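SnoaL-like domain protein (Mycobacterium hassiacum, PDB 6P44) probably catalyses the isomerisation of 3-oxo-Delta5-steroids to their conjugated Delta4 isomers, as a dimeric ketosteroid isomerase of the SnoaL-like, NTF2-type fold. Local coordinates at residues V36-G41 and M111-T116; V77-T82 and S98-N103; D32-E37 and Q49-F54. The protein carries 1 engineered substitution. All coordinates share one frame; numbering follows the deposited sequence.

Interaction 1: V36-G41 and M111-T116; sequences VENPVG and MKAYWT. Engineered in segment 36-41: Asn38 (natural residue Asp). With DNX (3,4-dinitrophenol), chain H.
The engineered Asn38, an aspartate in the natural protein, takes a hydrogen bond from the indole of Trp115: NE1 lies 2.8 Å from OD1, the N-H points almost straight at it (171°), and the bond falls in both the ring plane and the carbonyl plane, although amide and ring are turned 68° apart. With OD1 so engaged, ND2 faces the bound dinitrophenol, 3.4 Å from its C5. Just beyond Asn38 the chain passes through a cis peptide to Pro39, a bend that proline suits, and Pro39 CB approaches the indole obliquely, 4.1 Å from Trp115 NE1. Before this turn, strands 34-37 and 108-121 run parallel in the curved sheet of the NTF2-type fold, and Asn38, Met111, Ala113 and Trp115 line its pocket. Backbone bonds Glu37 N to Met111 O and Ala113 N to Glu37 O pair the strands; Val40 N to Ala113 O, 2.9 Å, carries the pairing past the proline. Val40 sets CG2 over one face of Tyr114, 3.7 Å from the ring centroid, a CH-pi contact. Lys112 lies alongside Glu37, but its ammonium reaches Glu76 of the second subunit, which also bonds Tyr114 OH.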
loop_
_atom_site.group_PDB
_atom_site.type_symbol
_atom_site.label_atom_id
_atom_site.label_comp_id
_atom_site.label_asym_id
_atom_site.label_seq_id
_atom_site.Cartn_x
_atom_site.Cartn_y
_atom_site.Cartn_z
ATOM N N VAL B 36 2.946 -8.740 10.914
ATOM C CA VAL B 36 2.439 -7.375 11.047
ATOM C C VAL B 36 3.637 -6.448 11.100
ATOM O O VAL B 36 4.531 -6.620 11.941
ATOM C CB VAL B 36 1.568 -7.188 12.302
ATOM C CG1 VAL B 36 1.279 -5.697 12.540
ATOM C CG2 VAL B 36 0.269 -7.967 12.164
ATOM N N GLU B 37 3.647 -5.451 10.221
ATOM C CA GLU B 37 4.682 -4.422 10.197
ATOM C C GLU B 37 3.961 -3.086 10.340
ATOM O O GLU B 37 3.384 -2.574 9.374
ATOM C CB GLU B 37 5.511 -4.529 8.923
ATOM C CG GLU B 37 6.767 -3.720 8.945
ATOM C CD GLU B 37 7.608 -3.871 7.673
ATOM O OE1 GLU B 37 7.481 -4.899 6.983
ATOM O OE2 GLU B 37 8.411 -2.967 7.371
ATOM N N ASN B 38 3.967 -2.539 11.559
ATOM C CA ASN B 38 3.212 -1.330 11.878
ATOM C C ASN B 38 4.040 -0.462 12.819
ATOM O O ASN B 38 4.123 -0.764 14.019
ATOM C CB ASN B 38 1.879 -1.666 12.541
ATOM C CG ASN B 38 1.093 -0.433 12.864
ATOM O OD1 ASN B 38 1.384 0.632 12.343
ATOM N ND2 ASN B 38 0.090 -0.563 13.724
ATOM N N PRO B 39 4.637 0.634 12.333
ATOM C CA PRO B 39 4.626 1.087 10.939
ATOM C C PRO B 39 5.637 0.325 10.094
ATOM O O PRO B 39 6.578 -0.284 10.616
ATOM C CB PRO B 39 5.067 2.537 11.056
ATOM C CG PRO B 39 6.003 2.528 12.204
ATOM C CD PRO B 39 5.391 1.560 13.200
ATOM N N VAL B 40 5.479 0.414 8.776
ATOM C CA VAL B 40 6.531 -0.054 7.891
ATOM C C VAL B 40 7.836 0.624 8.276
ATOM O O VAL B 40 7.865 1.816 8.599
ATOM C CB VAL B 40 6.124 0.187 6.429
ATOM C CG1 VAL B 40 7.303 -0.040 5.485
ATOM C CG2 VAL B 40 4.942 -0.740 6.088
ATOM N N GLY B 41 8.911 -0.166 8.294
ATOM C CA GLY B 41 10.215 0.261 8.748
ATOM C C GLY B 41 10.577 -0.217 10.138
ATOM O O GLY B 41 11.752 -0.152 10.517
ATOM N N MET B 111 0.142 -7.784 7.161
ATOM C CA MET B 111 -0.361 -6.418 7.208
ATOM C C MET B 111 0.827 -5.469 7.269
ATOM O O MET B 111 1.822 -5.739 7.957
ATOM C CB MET B 111 -1.262 -6.200 8.426
ATOM C CG MET B 111 -1.874 -4.811 8.518
ATOM S SD MET B 111 -0.793 -3.607 9.357
ATOM C CE MET B 111 -1.458 -3.717 11.009
ATOM N N LYS B 112 0.721 -4.373 6.525
ATOM C CA LYS B 112 1.686 -3.283 6.537
ATOM C C LYS B 112 0.899 -1.984 6.650
ATOM O O LYS B 112 -0.100 -1.803 5.952
ATOM C CB LYS B 112 2.544 -3.281 5.268
ATOM C CG LYS B 112 3.595 -4.360 5.252
ATOM C CD LYS B 112 4.482 -4.279 4.023
ATOM C CE LYS B 112 5.605 -5.281 4.149
ATOM N NZ LYS B 112 6.505 -5.262 2.968
ATOM N N ALA B 113 1.344 -1.091 7.529
ATOM C CA ALA B 113 0.694 0.200 7.746
ATOM C C ALA B 113 1.687 1.332 7.509
ATOM O O ALA B 113 2.795 1.329 8.056
ATOM C CB ALA B 113 0.095 0.285 9.160
ATOM N N TYR B 114 1.283 2.296 6.689
ATOM C CA TYR B 114 2.141 3.402 6.274
ATOM C C TYR B 114 1.566 4.707 6.814
ATOM O O TYR B 114 0.563 5.212 6.292
ATOM C CB TYR B 114 2.247 3.460 4.750
ATOM C CG TYR B 114 2.754 2.205 4.055
ATOM C CD1 TYR B 114 1.904 1.141 3.812
ATOM C CD2 TYR B 114 4.060 2.099 3.632
ATOM C CE1 TYR B 114 2.338 0.003 3.176
ATOM C CE2 TYR B 114 4.509 0.965 2.962
ATOM C CZ TYR B 114 3.642 -0.086 2.755
ATOM O OH TYR B 114 4.028 -1.244 2.149
ATOM N N TRP B 115 2.213 5.247 7.846
ATOM C CA TRP B 115 1.804 6.475 8.514
ATOM C C TRP B 115 2.976 6.891 9.383
ATOM O O TRP B 115 3.856 6.080 9.687
ATOM C CB TRP B 115 0.546 6.260 9.381
ATOM C CG TRP B 115 0.805 5.276 10.496
ATOM C CD1 TRP B 115 0.744 3.915 10.404
ATOM C CD2 TRP B 115 1.210 5.569 11.836
ATOM N NE1 TRP B 115 1.088 3.343 11.600
ATOM C CE2 TRP B 115 1.376 4.339 12.495
ATOM C CE3 TRP B 115 1.456 6.753 12.543
ATOM C CZ2 TRP B 115 1.764 4.255 13.828
ATOM C CZ3 TRP B 115 1.837 6.666 13.857
ATOM C CH2 TRP B 115 1.987 5.419 14.489
ATOM N N THR B 116 2.974 8.162 9.774
ATOM C CA THR B 116 3.876 8.706 10.791
ATOM C C THR B 116 3.090 9.730 11.600
ATOM O O THR B 116 1.936 10.032 11.262
ATOM C CB THR B 116 5.082 9.438 10.195
ATOM O OG1 THR B 116 4.674 10.743 9.791
ATOM C CG2 THR B 116 5.703 8.707 9.012
HETATM C C1 DNX H . -3.618 -0.326 12.321
HETATM C C2 DNX H . -3.979 -0.468 13.653
HETATM C C3 DNX H . -3.490 0.430 14.575
HETATM N N3 DNX H . -3.880 0.219 15.969
HETATM C C4 DNX H . -2.658 1.470 14.187
HETATM N N4 DNX H . -2.111 2.432 15.141
HETATM C C5 DNX H . -2.311 1.615 12.857
HETATM C C6 DNX H . -2.788 0.713 11.923
HETATM O O1 DNX H . -4.093 -1.221 11.413
HETATM O O31 DNX H . -3.201 -0.528 16.652
HETATM O O32 DNX H . -4.887 0.778 16.380
HETATM O O41 DNX H . -0.971 2.829 14.969
HETATM O O42 DNX H . -2.824 2.806 16.060
#

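Interaction 2: V77-T82 and S98-N103; sequences VAFYWT and SVMTFN. With DNX (3,4-dinitrophenol), chain H.
Phe79 and Trp81 both hold CG between the backbone N and the carbonyl carbon (chi1 52° and 62°), and this brings both rings to Ser98 on the neighbouring strand, Phe79 by a face and Trp81 by its N-H edge. Ser98 answers with OG beside its own backbone N (chi1 -66°), where the hydroxyl meets the edge of the Trp81 indole. The hydrogen bond from Trp81 NE1 to Ser98 OG is 2.9 Å long and nearly straight, with the oxygen close to the ring plane, and it satisfies a buried indole N-H that would otherwise need a partner in an apolar core. The same small residue lays CB over one face of Phe79, 3.7 Å from the ring centroid, a CH-pi contact. Trp81 in turn sets a face against the rim of Phe79, whose CE2 lies 3.4 Å above the indole plane. At an edge of the Phe79 ring, near its plane, lies Met100 CG, and the extended chain brings SD to 5.3 Å from the ring centroid, an oblique Met-aromatic contact.

Beneath these side chains the strands are antiparallel. Val77 and Met100, and likewise Phe79 and Ser98, exchange paired backbone bonds; between them Ala78 and Val99 form a non-hydrogen-bonded pair with CA atoms 4.4 Å apart. Ala78 and Val99 face the second subunit and pack on its Tyr114, whereas Val77 and Phe79 face helix 4-20. Val77 closes the row by placing CG2 3.6 Å from Phe102 CE1.

Another part of the Trp81 edge faces the pocket: CZ2 comes 3.5 Å from O1 of the dinitrophenol, and the ligand is also hydrogen-bonded to Tyr14 OH. Strands 76-85 and 92-102 form a beta hairpin on the curved sheet of the NTF2-type fold, whose concave, helix-covered side holds the ligand site of ketosteroid isomerases.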
loop_
_atom_site.group_PDB
_atom_site.type_symbol
_atom_site.label_atom_id
_atom_site.label_comp_id
_atom_site.label_asym_id
_atom_site.label_seq_id
_atom_site.Cartn_x
_atom_site.Cartn_y
_atom_site.Cartn_z
ATOM N N VAL B 77 -5.595 -6.428 -0.280
ATOM C CA VAL B 77 -6.471 -5.270 -0.138
ATOM C C VAL B 77 -5.613 -4.087 0.290
ATOM O O VAL B 77 -4.909 -4.165 1.303
ATOM C CB VAL B 77 -7.592 -5.488 0.893
ATOM C CG1 VAL B 77 -8.494 -4.256 0.923
ATOM C CG2 VAL B 77 -8.417 -6.734 0.585
ATOM N N ALA B 78 -5.659 -3.006 -0.480
ATOM C CA ALA B 78 -5.057 -1.735 -0.096
ATOM C C ALA B 78 -6.179 -0.807 0.306
ATOM O O ALA B 78 -7.189 -0.717 -0.400
ATOM C CB ALA B 78 -4.269 -1.103 -1.239
ATOM N N PHE B 79 -6.026 -0.138 1.443
ATOM C CA PHE B 79 -7.086 0.732 1.932
ATOM C C PHE B 79 -6.513 1.964 2.599
ATOM O O PHE B 79 -5.492 1.899 3.285
ATOM C CB PHE B 79 -8.118 0.014 2.821
ATOM C CG PHE B 79 -7.557 -0.795 3.973
ATOM C CD1 PHE B 79 -6.869 -1.988 3.775
ATOM C CD2 PHE B 79 -7.786 -0.382 5.273
ATOM C CE1 PHE B 79 -6.415 -2.743 4.866
ATOM C CE2 PHE B 79 -7.312 -1.126 6.352
ATOM C CZ PHE B 79 -6.649 -2.302 6.141
ATOM N N TYR B 80 -7.167 3.091 2.344
ATOM C CA TYR B 80 -6.807 4.381 2.912
ATOM C C TYR B 80 -7.943 4.750 3.856
ATOM O O TYR B 80 -9.114 4.735 3.454
ATOM C CB TYR B 80 -6.666 5.388 1.767
ATOM C CG TYR B 80 -6.218 6.784 2.127
ATOM C CD1 TYR B 80 -5.360 7.035 3.189
ATOM C CD2 TYR B 80 -6.668 7.869 1.388
ATOM C CE1 TYR B 80 -4.961 8.330 3.492
ATOM C CE2 TYR B 80 -6.273 9.154 1.691
ATOM C CZ TYR B 80 -5.422 9.381 2.739
ATOM O OH TYR B 80 -5.032 10.678 3.044
ATOM N N TRP B 81 -7.611 4.981 5.124
ATOM C CA TRP B 81 -8.622 5.019 6.169
ATOM C C TRP B 81 -8.175 5.926 7.302
ATOM O O TRP B 81 -7.012 6.320 7.392
ATOM C CB TRP B 81 -8.933 3.617 6.679
ATOM C CG TRP B 81 -7.779 2.898 7.311
ATOM C CD1 TRP B 81 -6.677 2.396 6.683
ATOM C CD2 TRP B 81 -7.638 2.562 8.695
ATOM N NE1 TRP B 81 -5.860 1.769 7.587
ATOM C CE2 TRP B 81 -6.430 1.847 8.831
ATOM C CE3 TRP B 81 -8.424 2.780 9.831
ATOM C CZ2 TRP B 81 -5.981 1.364 10.062
ATOM C CZ3 TRP B 81 -7.980 2.307 11.050
ATOM C CH2 TRP B 81 -6.779 1.601 11.158
ATOM N N THR B 82 -9.134 6.291 8.146
ATOM C CA THR B 82 -8.839 7.099 9.319
ATOM C C THR B 82 -9.213 6.359 10.596
ATOM O O THR B 82 -10.203 5.619 10.646
ATOM C CB THR B 82 -9.557 8.453 9.293
ATOM O OG1 THR B 82 -10.962 8.259 9.425
ATOM C CG2 THR B 82 -9.279 9.188 8.007
ATOM N N SER B 98 -2.922 1.311 4.352
ATOM C CA SER B 98 -2.647 -0.046 4.783
ATOM C C SER B 98 -2.743 -1.004 3.608
ATOM O O SER B 98 -3.528 -0.813 2.684
ATOM C CB SER B 98 -3.639 -0.511 5.822
ATOM O OG SER B 98 -3.497 0.250 7.007
ATOM N N VAL B 99 -1.932 -2.062 3.656
ATOM C CA VAL B 99 -2.044 -3.183 2.723
ATOM C C VAL B 99 -2.075 -4.474 3.523
ATOM O O VAL B 99 -1.199 -4.721 4.364
ATOM C CB VAL B 99 -0.871 -3.219 1.723
ATOM C CG1 VAL B 99 -0.951 -4.447 0.832
ATOM C CG2 VAL B 99 -0.865 -1.964 0.865
ATOM N N MET B 100 -3.079 -5.298 3.248
ATOM C CA MET B 100 -3.154 -6.650 3.772
ATOM C C MET B 100 -3.131 -7.655 2.628
ATOM O O MET B 100 -3.627 -7.386 1.533
ATOM C CB MET B 100 -4.427 -6.849 4.592
ATOM C CG MET B 100 -4.365 -6.165 5.940
ATOM S SD MET B 100 -5.923 -6.392 6.836
ATOM C CE MET B 100 -5.453 -5.766 8.449
ATOM N N THR B 101 -2.535 -8.814 2.882
ATOM C CA THR B 101 -2.607 -9.939 1.968
ATOM C C THR B 101 -3.195 -11.120 2.712
ATOM O O THR B 101 -3.160 -11.177 3.943
ATOM C CB THR B 101 -1.241 -10.306 1.369
ATOM O OG1 THR B 101 -0.427 -10.934 2.363
ATOM C CG2 THR B 101 -0.528 -9.077 0.811
ATOM N N PHE B 102 -3.767 -12.048 1.947
ATOM C CA PHE B 102 -4.628 -13.087 2.499
ATOM C C PHE B 102 -4.206 -14.459 1.998
ATOM O O PHE B 102 -3.805 -14.613 0.843
ATOM C CB PHE B 102 -6.093 -12.786 2.100
ATOM C CG PHE B 102 -6.577 -11.509 2.690
ATOM C CD1 PHE B 102 -6.249 -10.299 2.093
ATOM C CD2 PHE B 102 -7.270 -11.501 3.894
ATOM C CE1 PHE B 102 -6.628 -9.114 2.659
ATOM C CE2 PHE B 102 -7.674 -10.312 4.463
ATOM C CZ PHE B 102 -7.320 -9.115 3.866
ATOM N N ASN B 103 -4.309 -15.442 2.894
ATOM C CA ASN B 103 -4.037 -16.835 2.585
ATOM C C ASN B 103 -5.216 -17.456 1.841
ATOM O O ASN B 103 -6.253 -16.823 1.609
ATOM C CB ASN B 103 -3.748 -17.613 3.866
ATOM C CG ASN B 103 -2.366 -17.376 4.373
ATOM O OD1 ASN B 103 -1.458 -17.090 3.598
ATOM N ND2 ASN B 103 -2.187 -17.488 5.677
HETATM C C1 DNX H . -3.618 -0.326 12.321
HETATM C C2 DNX H . -3.979 -0.468 13.653
HETATM C C3 DNX H . -3.490 0.430 14.575
HETATM N N3 DNX H . -3.880 0.219 15.969
HETATM C C4 DNX H . -2.658 1.470 14.187
HETATM N N4 DNX H . -2.111 2.432 15.141
HETATM C C5 DNX H . -2.311 1.615 12.857
HETATM C C6 DNX H . -2.788 0.713 11.923
HETATM O O1 DNX H . -4.093 -1.221 11.413
HETATM O O31 DNX H . -3.201 -0.528 16.652
HETATM O O32 DNX H . -4.887 0.778 16.380
HETATM O O41 DNX H . -0.971 2.829 14.969
HETATM O O42 DNX H . -2.824 2.806 16.060
#

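Interaction 3: D32-E37 and Q49-F54; sequences DDATVE and QAIRGF
Ile51 reaches from the helix to the strand between Ala34 and Val36, its side chain set at a slant to that of Val36. The longer branch does most of the touching. With CG1 beside the backbone N and CD1 extended beyond it (chi1 -69°, chi2 167°), the chain projects away from the helix until the terminal methyl lies 3.7 Å from Ala34 CB and 3.5 Å from Ala34 O. Halfway along, CG1 meets Val36 CG2 at 3.7 Å, and the short branch, CG2, touches the same valine methyl more loosely. A branched aliphatic side chain suits this place because the long branch reaches the strand while the short one touches Val36. Alanine suits position 34 because its small methyl lets CD1 approach the backbone O.

Val36 gives CG2 to Ile51, its main partner on the helix. Its other branch, CG1, makes only a loose contact with Phe54, one helical turn further on: in the conformer described, one of two for this ring, CE2 lies 4.4 Å away, obliquely placed. The contact is of the strand-on-helix kind found in the alpha+beta fold of the NTF2 superfamily: helix 48-54 lies against one face of strand 34-37, the axes of residues 49-54 and 34-37 being 8.8 Å apart and inclined at 35°. No hydrogen bond crosses it; the helix bonds within itself, the strand to its neighbours in the sheet. Thr35, pointing away from the helix, packs on Ser110 of the neighbouring strand.

Tyr30 adds to the apolar cluster, touching both Val36 and Ile51. Phe54 also meets the ring of His45 and packs on Asn38, and its side chain is about 5 Å from the bound dinitrophenol. Arg52 forms salt bridges with Asp24 and Glu59.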
loop_
_atom_site.group_PDB
_atom_site.type_symbol
_atom_site.label_atom_id
_atom_site.label_comp_id
_atom_site.label_asym_id
_atom_site.label_seq_id
_atom_site.Cartn_x
_atom_site.Cartn_y
_atom_site.Cartn_z
ATOM N N ASP B 32 -1.823 -18.204 11.443
ATOM C CA ASP B 32 -0.930 -18.626 12.522
ATOM C C ASP B 32 0.473 -18.050 12.355
ATOM O O ASP B 32 1.134 -17.724 13.350
ATOM C CB ASP B 32 -0.828 -20.155 12.571
ATOM C CG ASP B 32 -2.125 -20.850 13.005
ATOM O OD1 ASP B 32 -3.072 -20.199 13.494
ATOM O OD2 ASP B 32 -2.177 -22.084 12.843
ATOM N N ASP B 33 0.954 -17.945 11.113
ATOM C CA ASP B 33 2.298 -17.457 10.797
ATOM C C ASP B 33 2.273 -16.085 10.120
ATOM O O ASP B 33 3.177 -15.736 9.346
ATOM C CB ASP B 33 3.028 -18.466 9.913
ATOM C CG ASP B 33 2.330 -18.713 8.581
ATOM O OD1 ASP B 33 1.157 -18.314 8.395
ATOM O OD2 ASP B 33 2.977 -19.321 7.701
ATOM N N ALA B 34 1.247 -15.301 10.414
ATOM C CA ALA B 34 1.094 -13.999 9.797
ATOM C C ALA B 34 2.180 -13.048 10.278
ATOM O O ALA B 34 2.811 -13.256 11.317
ATOM C CB ALA B 34 -0.269 -13.412 10.171
ATOM N N THR B 35 2.369 -11.980 9.515
ATOM C CA THR B 35 3.270 -10.903 9.882
ATOM C C THR B 35 2.519 -9.582 9.974
ATOM O O THR B 35 1.594 -9.315 9.204
ATOM C CB THR B 35 4.408 -10.766 8.859
ATOM O OG1 THR B 35 3.870 -10.526 7.547
ATOM C CG2 THR B 35 5.247 -12.030 8.832
ATOM N N VAL B 36 2.946 -8.740 10.914
ATOM C CA VAL B 36 2.439 -7.375 11.047
ATOM C C VAL B 36 3.637 -6.448 11.100
ATOM O O VAL B 36 4.531 -6.620 11.941
ATOM C CB VAL B 36 1.568 -7.188 12.302
ATOM C CG1 VAL B 36 1.279 -5.697 12.540
ATOM C CG2 VAL B 36 0.269 -7.967 12.164
ATOM N N GLU B 37 3.647 -5.451 10.221
ATOM C CA GLU B 37 4.682 -4.422 10.197
ATOM C C GLU B 37 3.961 -3.086 10.340
ATOM O O GLU B 37 3.384 -2.574 9.374
ATOM C CB GLU B 37 5.511 -4.529 8.923
ATOM C CG GLU B 37 6.767 -3.720 8.945
ATOM C CD GLU B 37 7.608 -3.871 7.673
ATOM O OE1 GLU B 37 7.481 -4.899 6.983
ATOM O OE2 GLU B 37 8.411 -2.967 7.371
ATOM N N GLN B 49 0.675 -15.263 18.268
ATOM C CA GLN B 49 0.945 -14.912 19.661
ATOM C C GLN B 49 1.575 -13.527 19.770
ATOM O O GLN B 49 1.155 -12.702 20.592
ATOM C CB GLN B 49 1.836 -15.976 20.303
ATOM C CG GLN B 49 1.153 -17.324 20.424
ATOM C CD GLN B 49 2.112 -18.444 20.762
ATOM O OE1 GLN B 49 2.654 -19.095 19.871
ATOM N NE2 GLN B 49 2.317 -18.683 22.052
ATOM N N ALA B 50 2.587 -13.254 18.944
ATOM C CA ALA B 50 3.213 -11.931 18.927
ATOM C C ALA B 50 2.235 -10.860 18.458
ATOM O O ALA B 50 2.230 -9.737 18.973
ATOM C CB ALA B 50 4.441 -11.946 18.021
ATOM N N ILE B 51 1.405 -11.190 17.475
ATOM C CA ILE B 51 0.418 -10.242 16.971
ATOM C C ILE B 51 -0.622 -9.922 18.043
ATOM O O ILE B 51 -0.968 -8.755 18.252
ATOM C CB ILE B 51 -0.199 -10.778 15.670
ATOM C CG1 ILE B 51 0.854 -10.755 14.559
ATOM C CG2 ILE B 51 -1.430 -9.971 15.285
ATOM C CD1 ILE B 51 0.477 -11.534 13.303
ATOM N N ARG B 52 -1.121 -10.939 18.750
ATOM C CA ARG B 52 -2.069 -10.658 19.822
ATOM C C ARG B 52 -1.446 -9.744 20.876
ATOM O O ARG B 52 -2.096 -8.817 21.379
ATOM C CB ARG B 52 -2.572 -11.961 20.442
ATOM C CG ARG B 52 -3.436 -11.769 21.673
ATOM C CD ARG B 52 -4.640 -10.875 21.420
ATOM N NE ARG B 52 -5.438 -10.692 22.632
ATOM C CZ ARG B 52 -5.118 -9.868 23.627
ATOM N NH1 ARG B 52 -4.006 -9.132 23.581
ATOM N NH2 ARG B 52 -5.909 -9.790 24.683
ATOM N N GLY B 53 -0.187 -9.986 21.230
ATOM C CA GLY B 53 0.453 -9.123 22.210
ATOM C C GLY B 53 0.553 -7.696 21.714
ATOM O O GLY B 53 0.317 -6.742 22.463
ATOM N N PHE B 54 0.917 -7.529 20.441
ATOM C CA PHE B 54 1.023 -6.195 19.854
ATOM C C PHE B 54 -0.281 -5.424 20.005
ATOM O O PHE B 54 -0.284 -4.257 20.415
ATOM C CB PHE B 54 1.399 -6.320 18.377
ATOM C CG PHE B 54 1.347 -5.015 17.620
ATOM C CD1 PHE B 54 2.405 -4.119 17.687
ATOM C CD2 PHE B 54 0.241 -4.677 16.854
ATOM C CE1 PHE B 54 2.363 -2.915 16.999
ATOM C CE2 PHE B 54 0.195 -3.477 16.166
ATOM C CZ PHE B 54 1.260 -2.593 16.240
#

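In the fold
After helices 4-20 and 23-29 the chain enters strand 34-37, which serves two contacts. Interaction 3 closes a short loop as the chain returns through strand 45-46 to helix 48-54. Strands 64-73 and 76-85 follow, and interaction 2 then closes the hairpin between 76-85 and 92-102. Interaction 1 closes last, bringing strand 108-121 beside strand 34-37, so its long loop encloses interaction 2, which comes after interaction 3 in series. Interactions 1 and 3 share Val36 and Glu37, joining sheet to helix; interactions 1 and 2 meet where strands 92-102 and 108-121 are neighbours, and both touch the ligand and the second subunit.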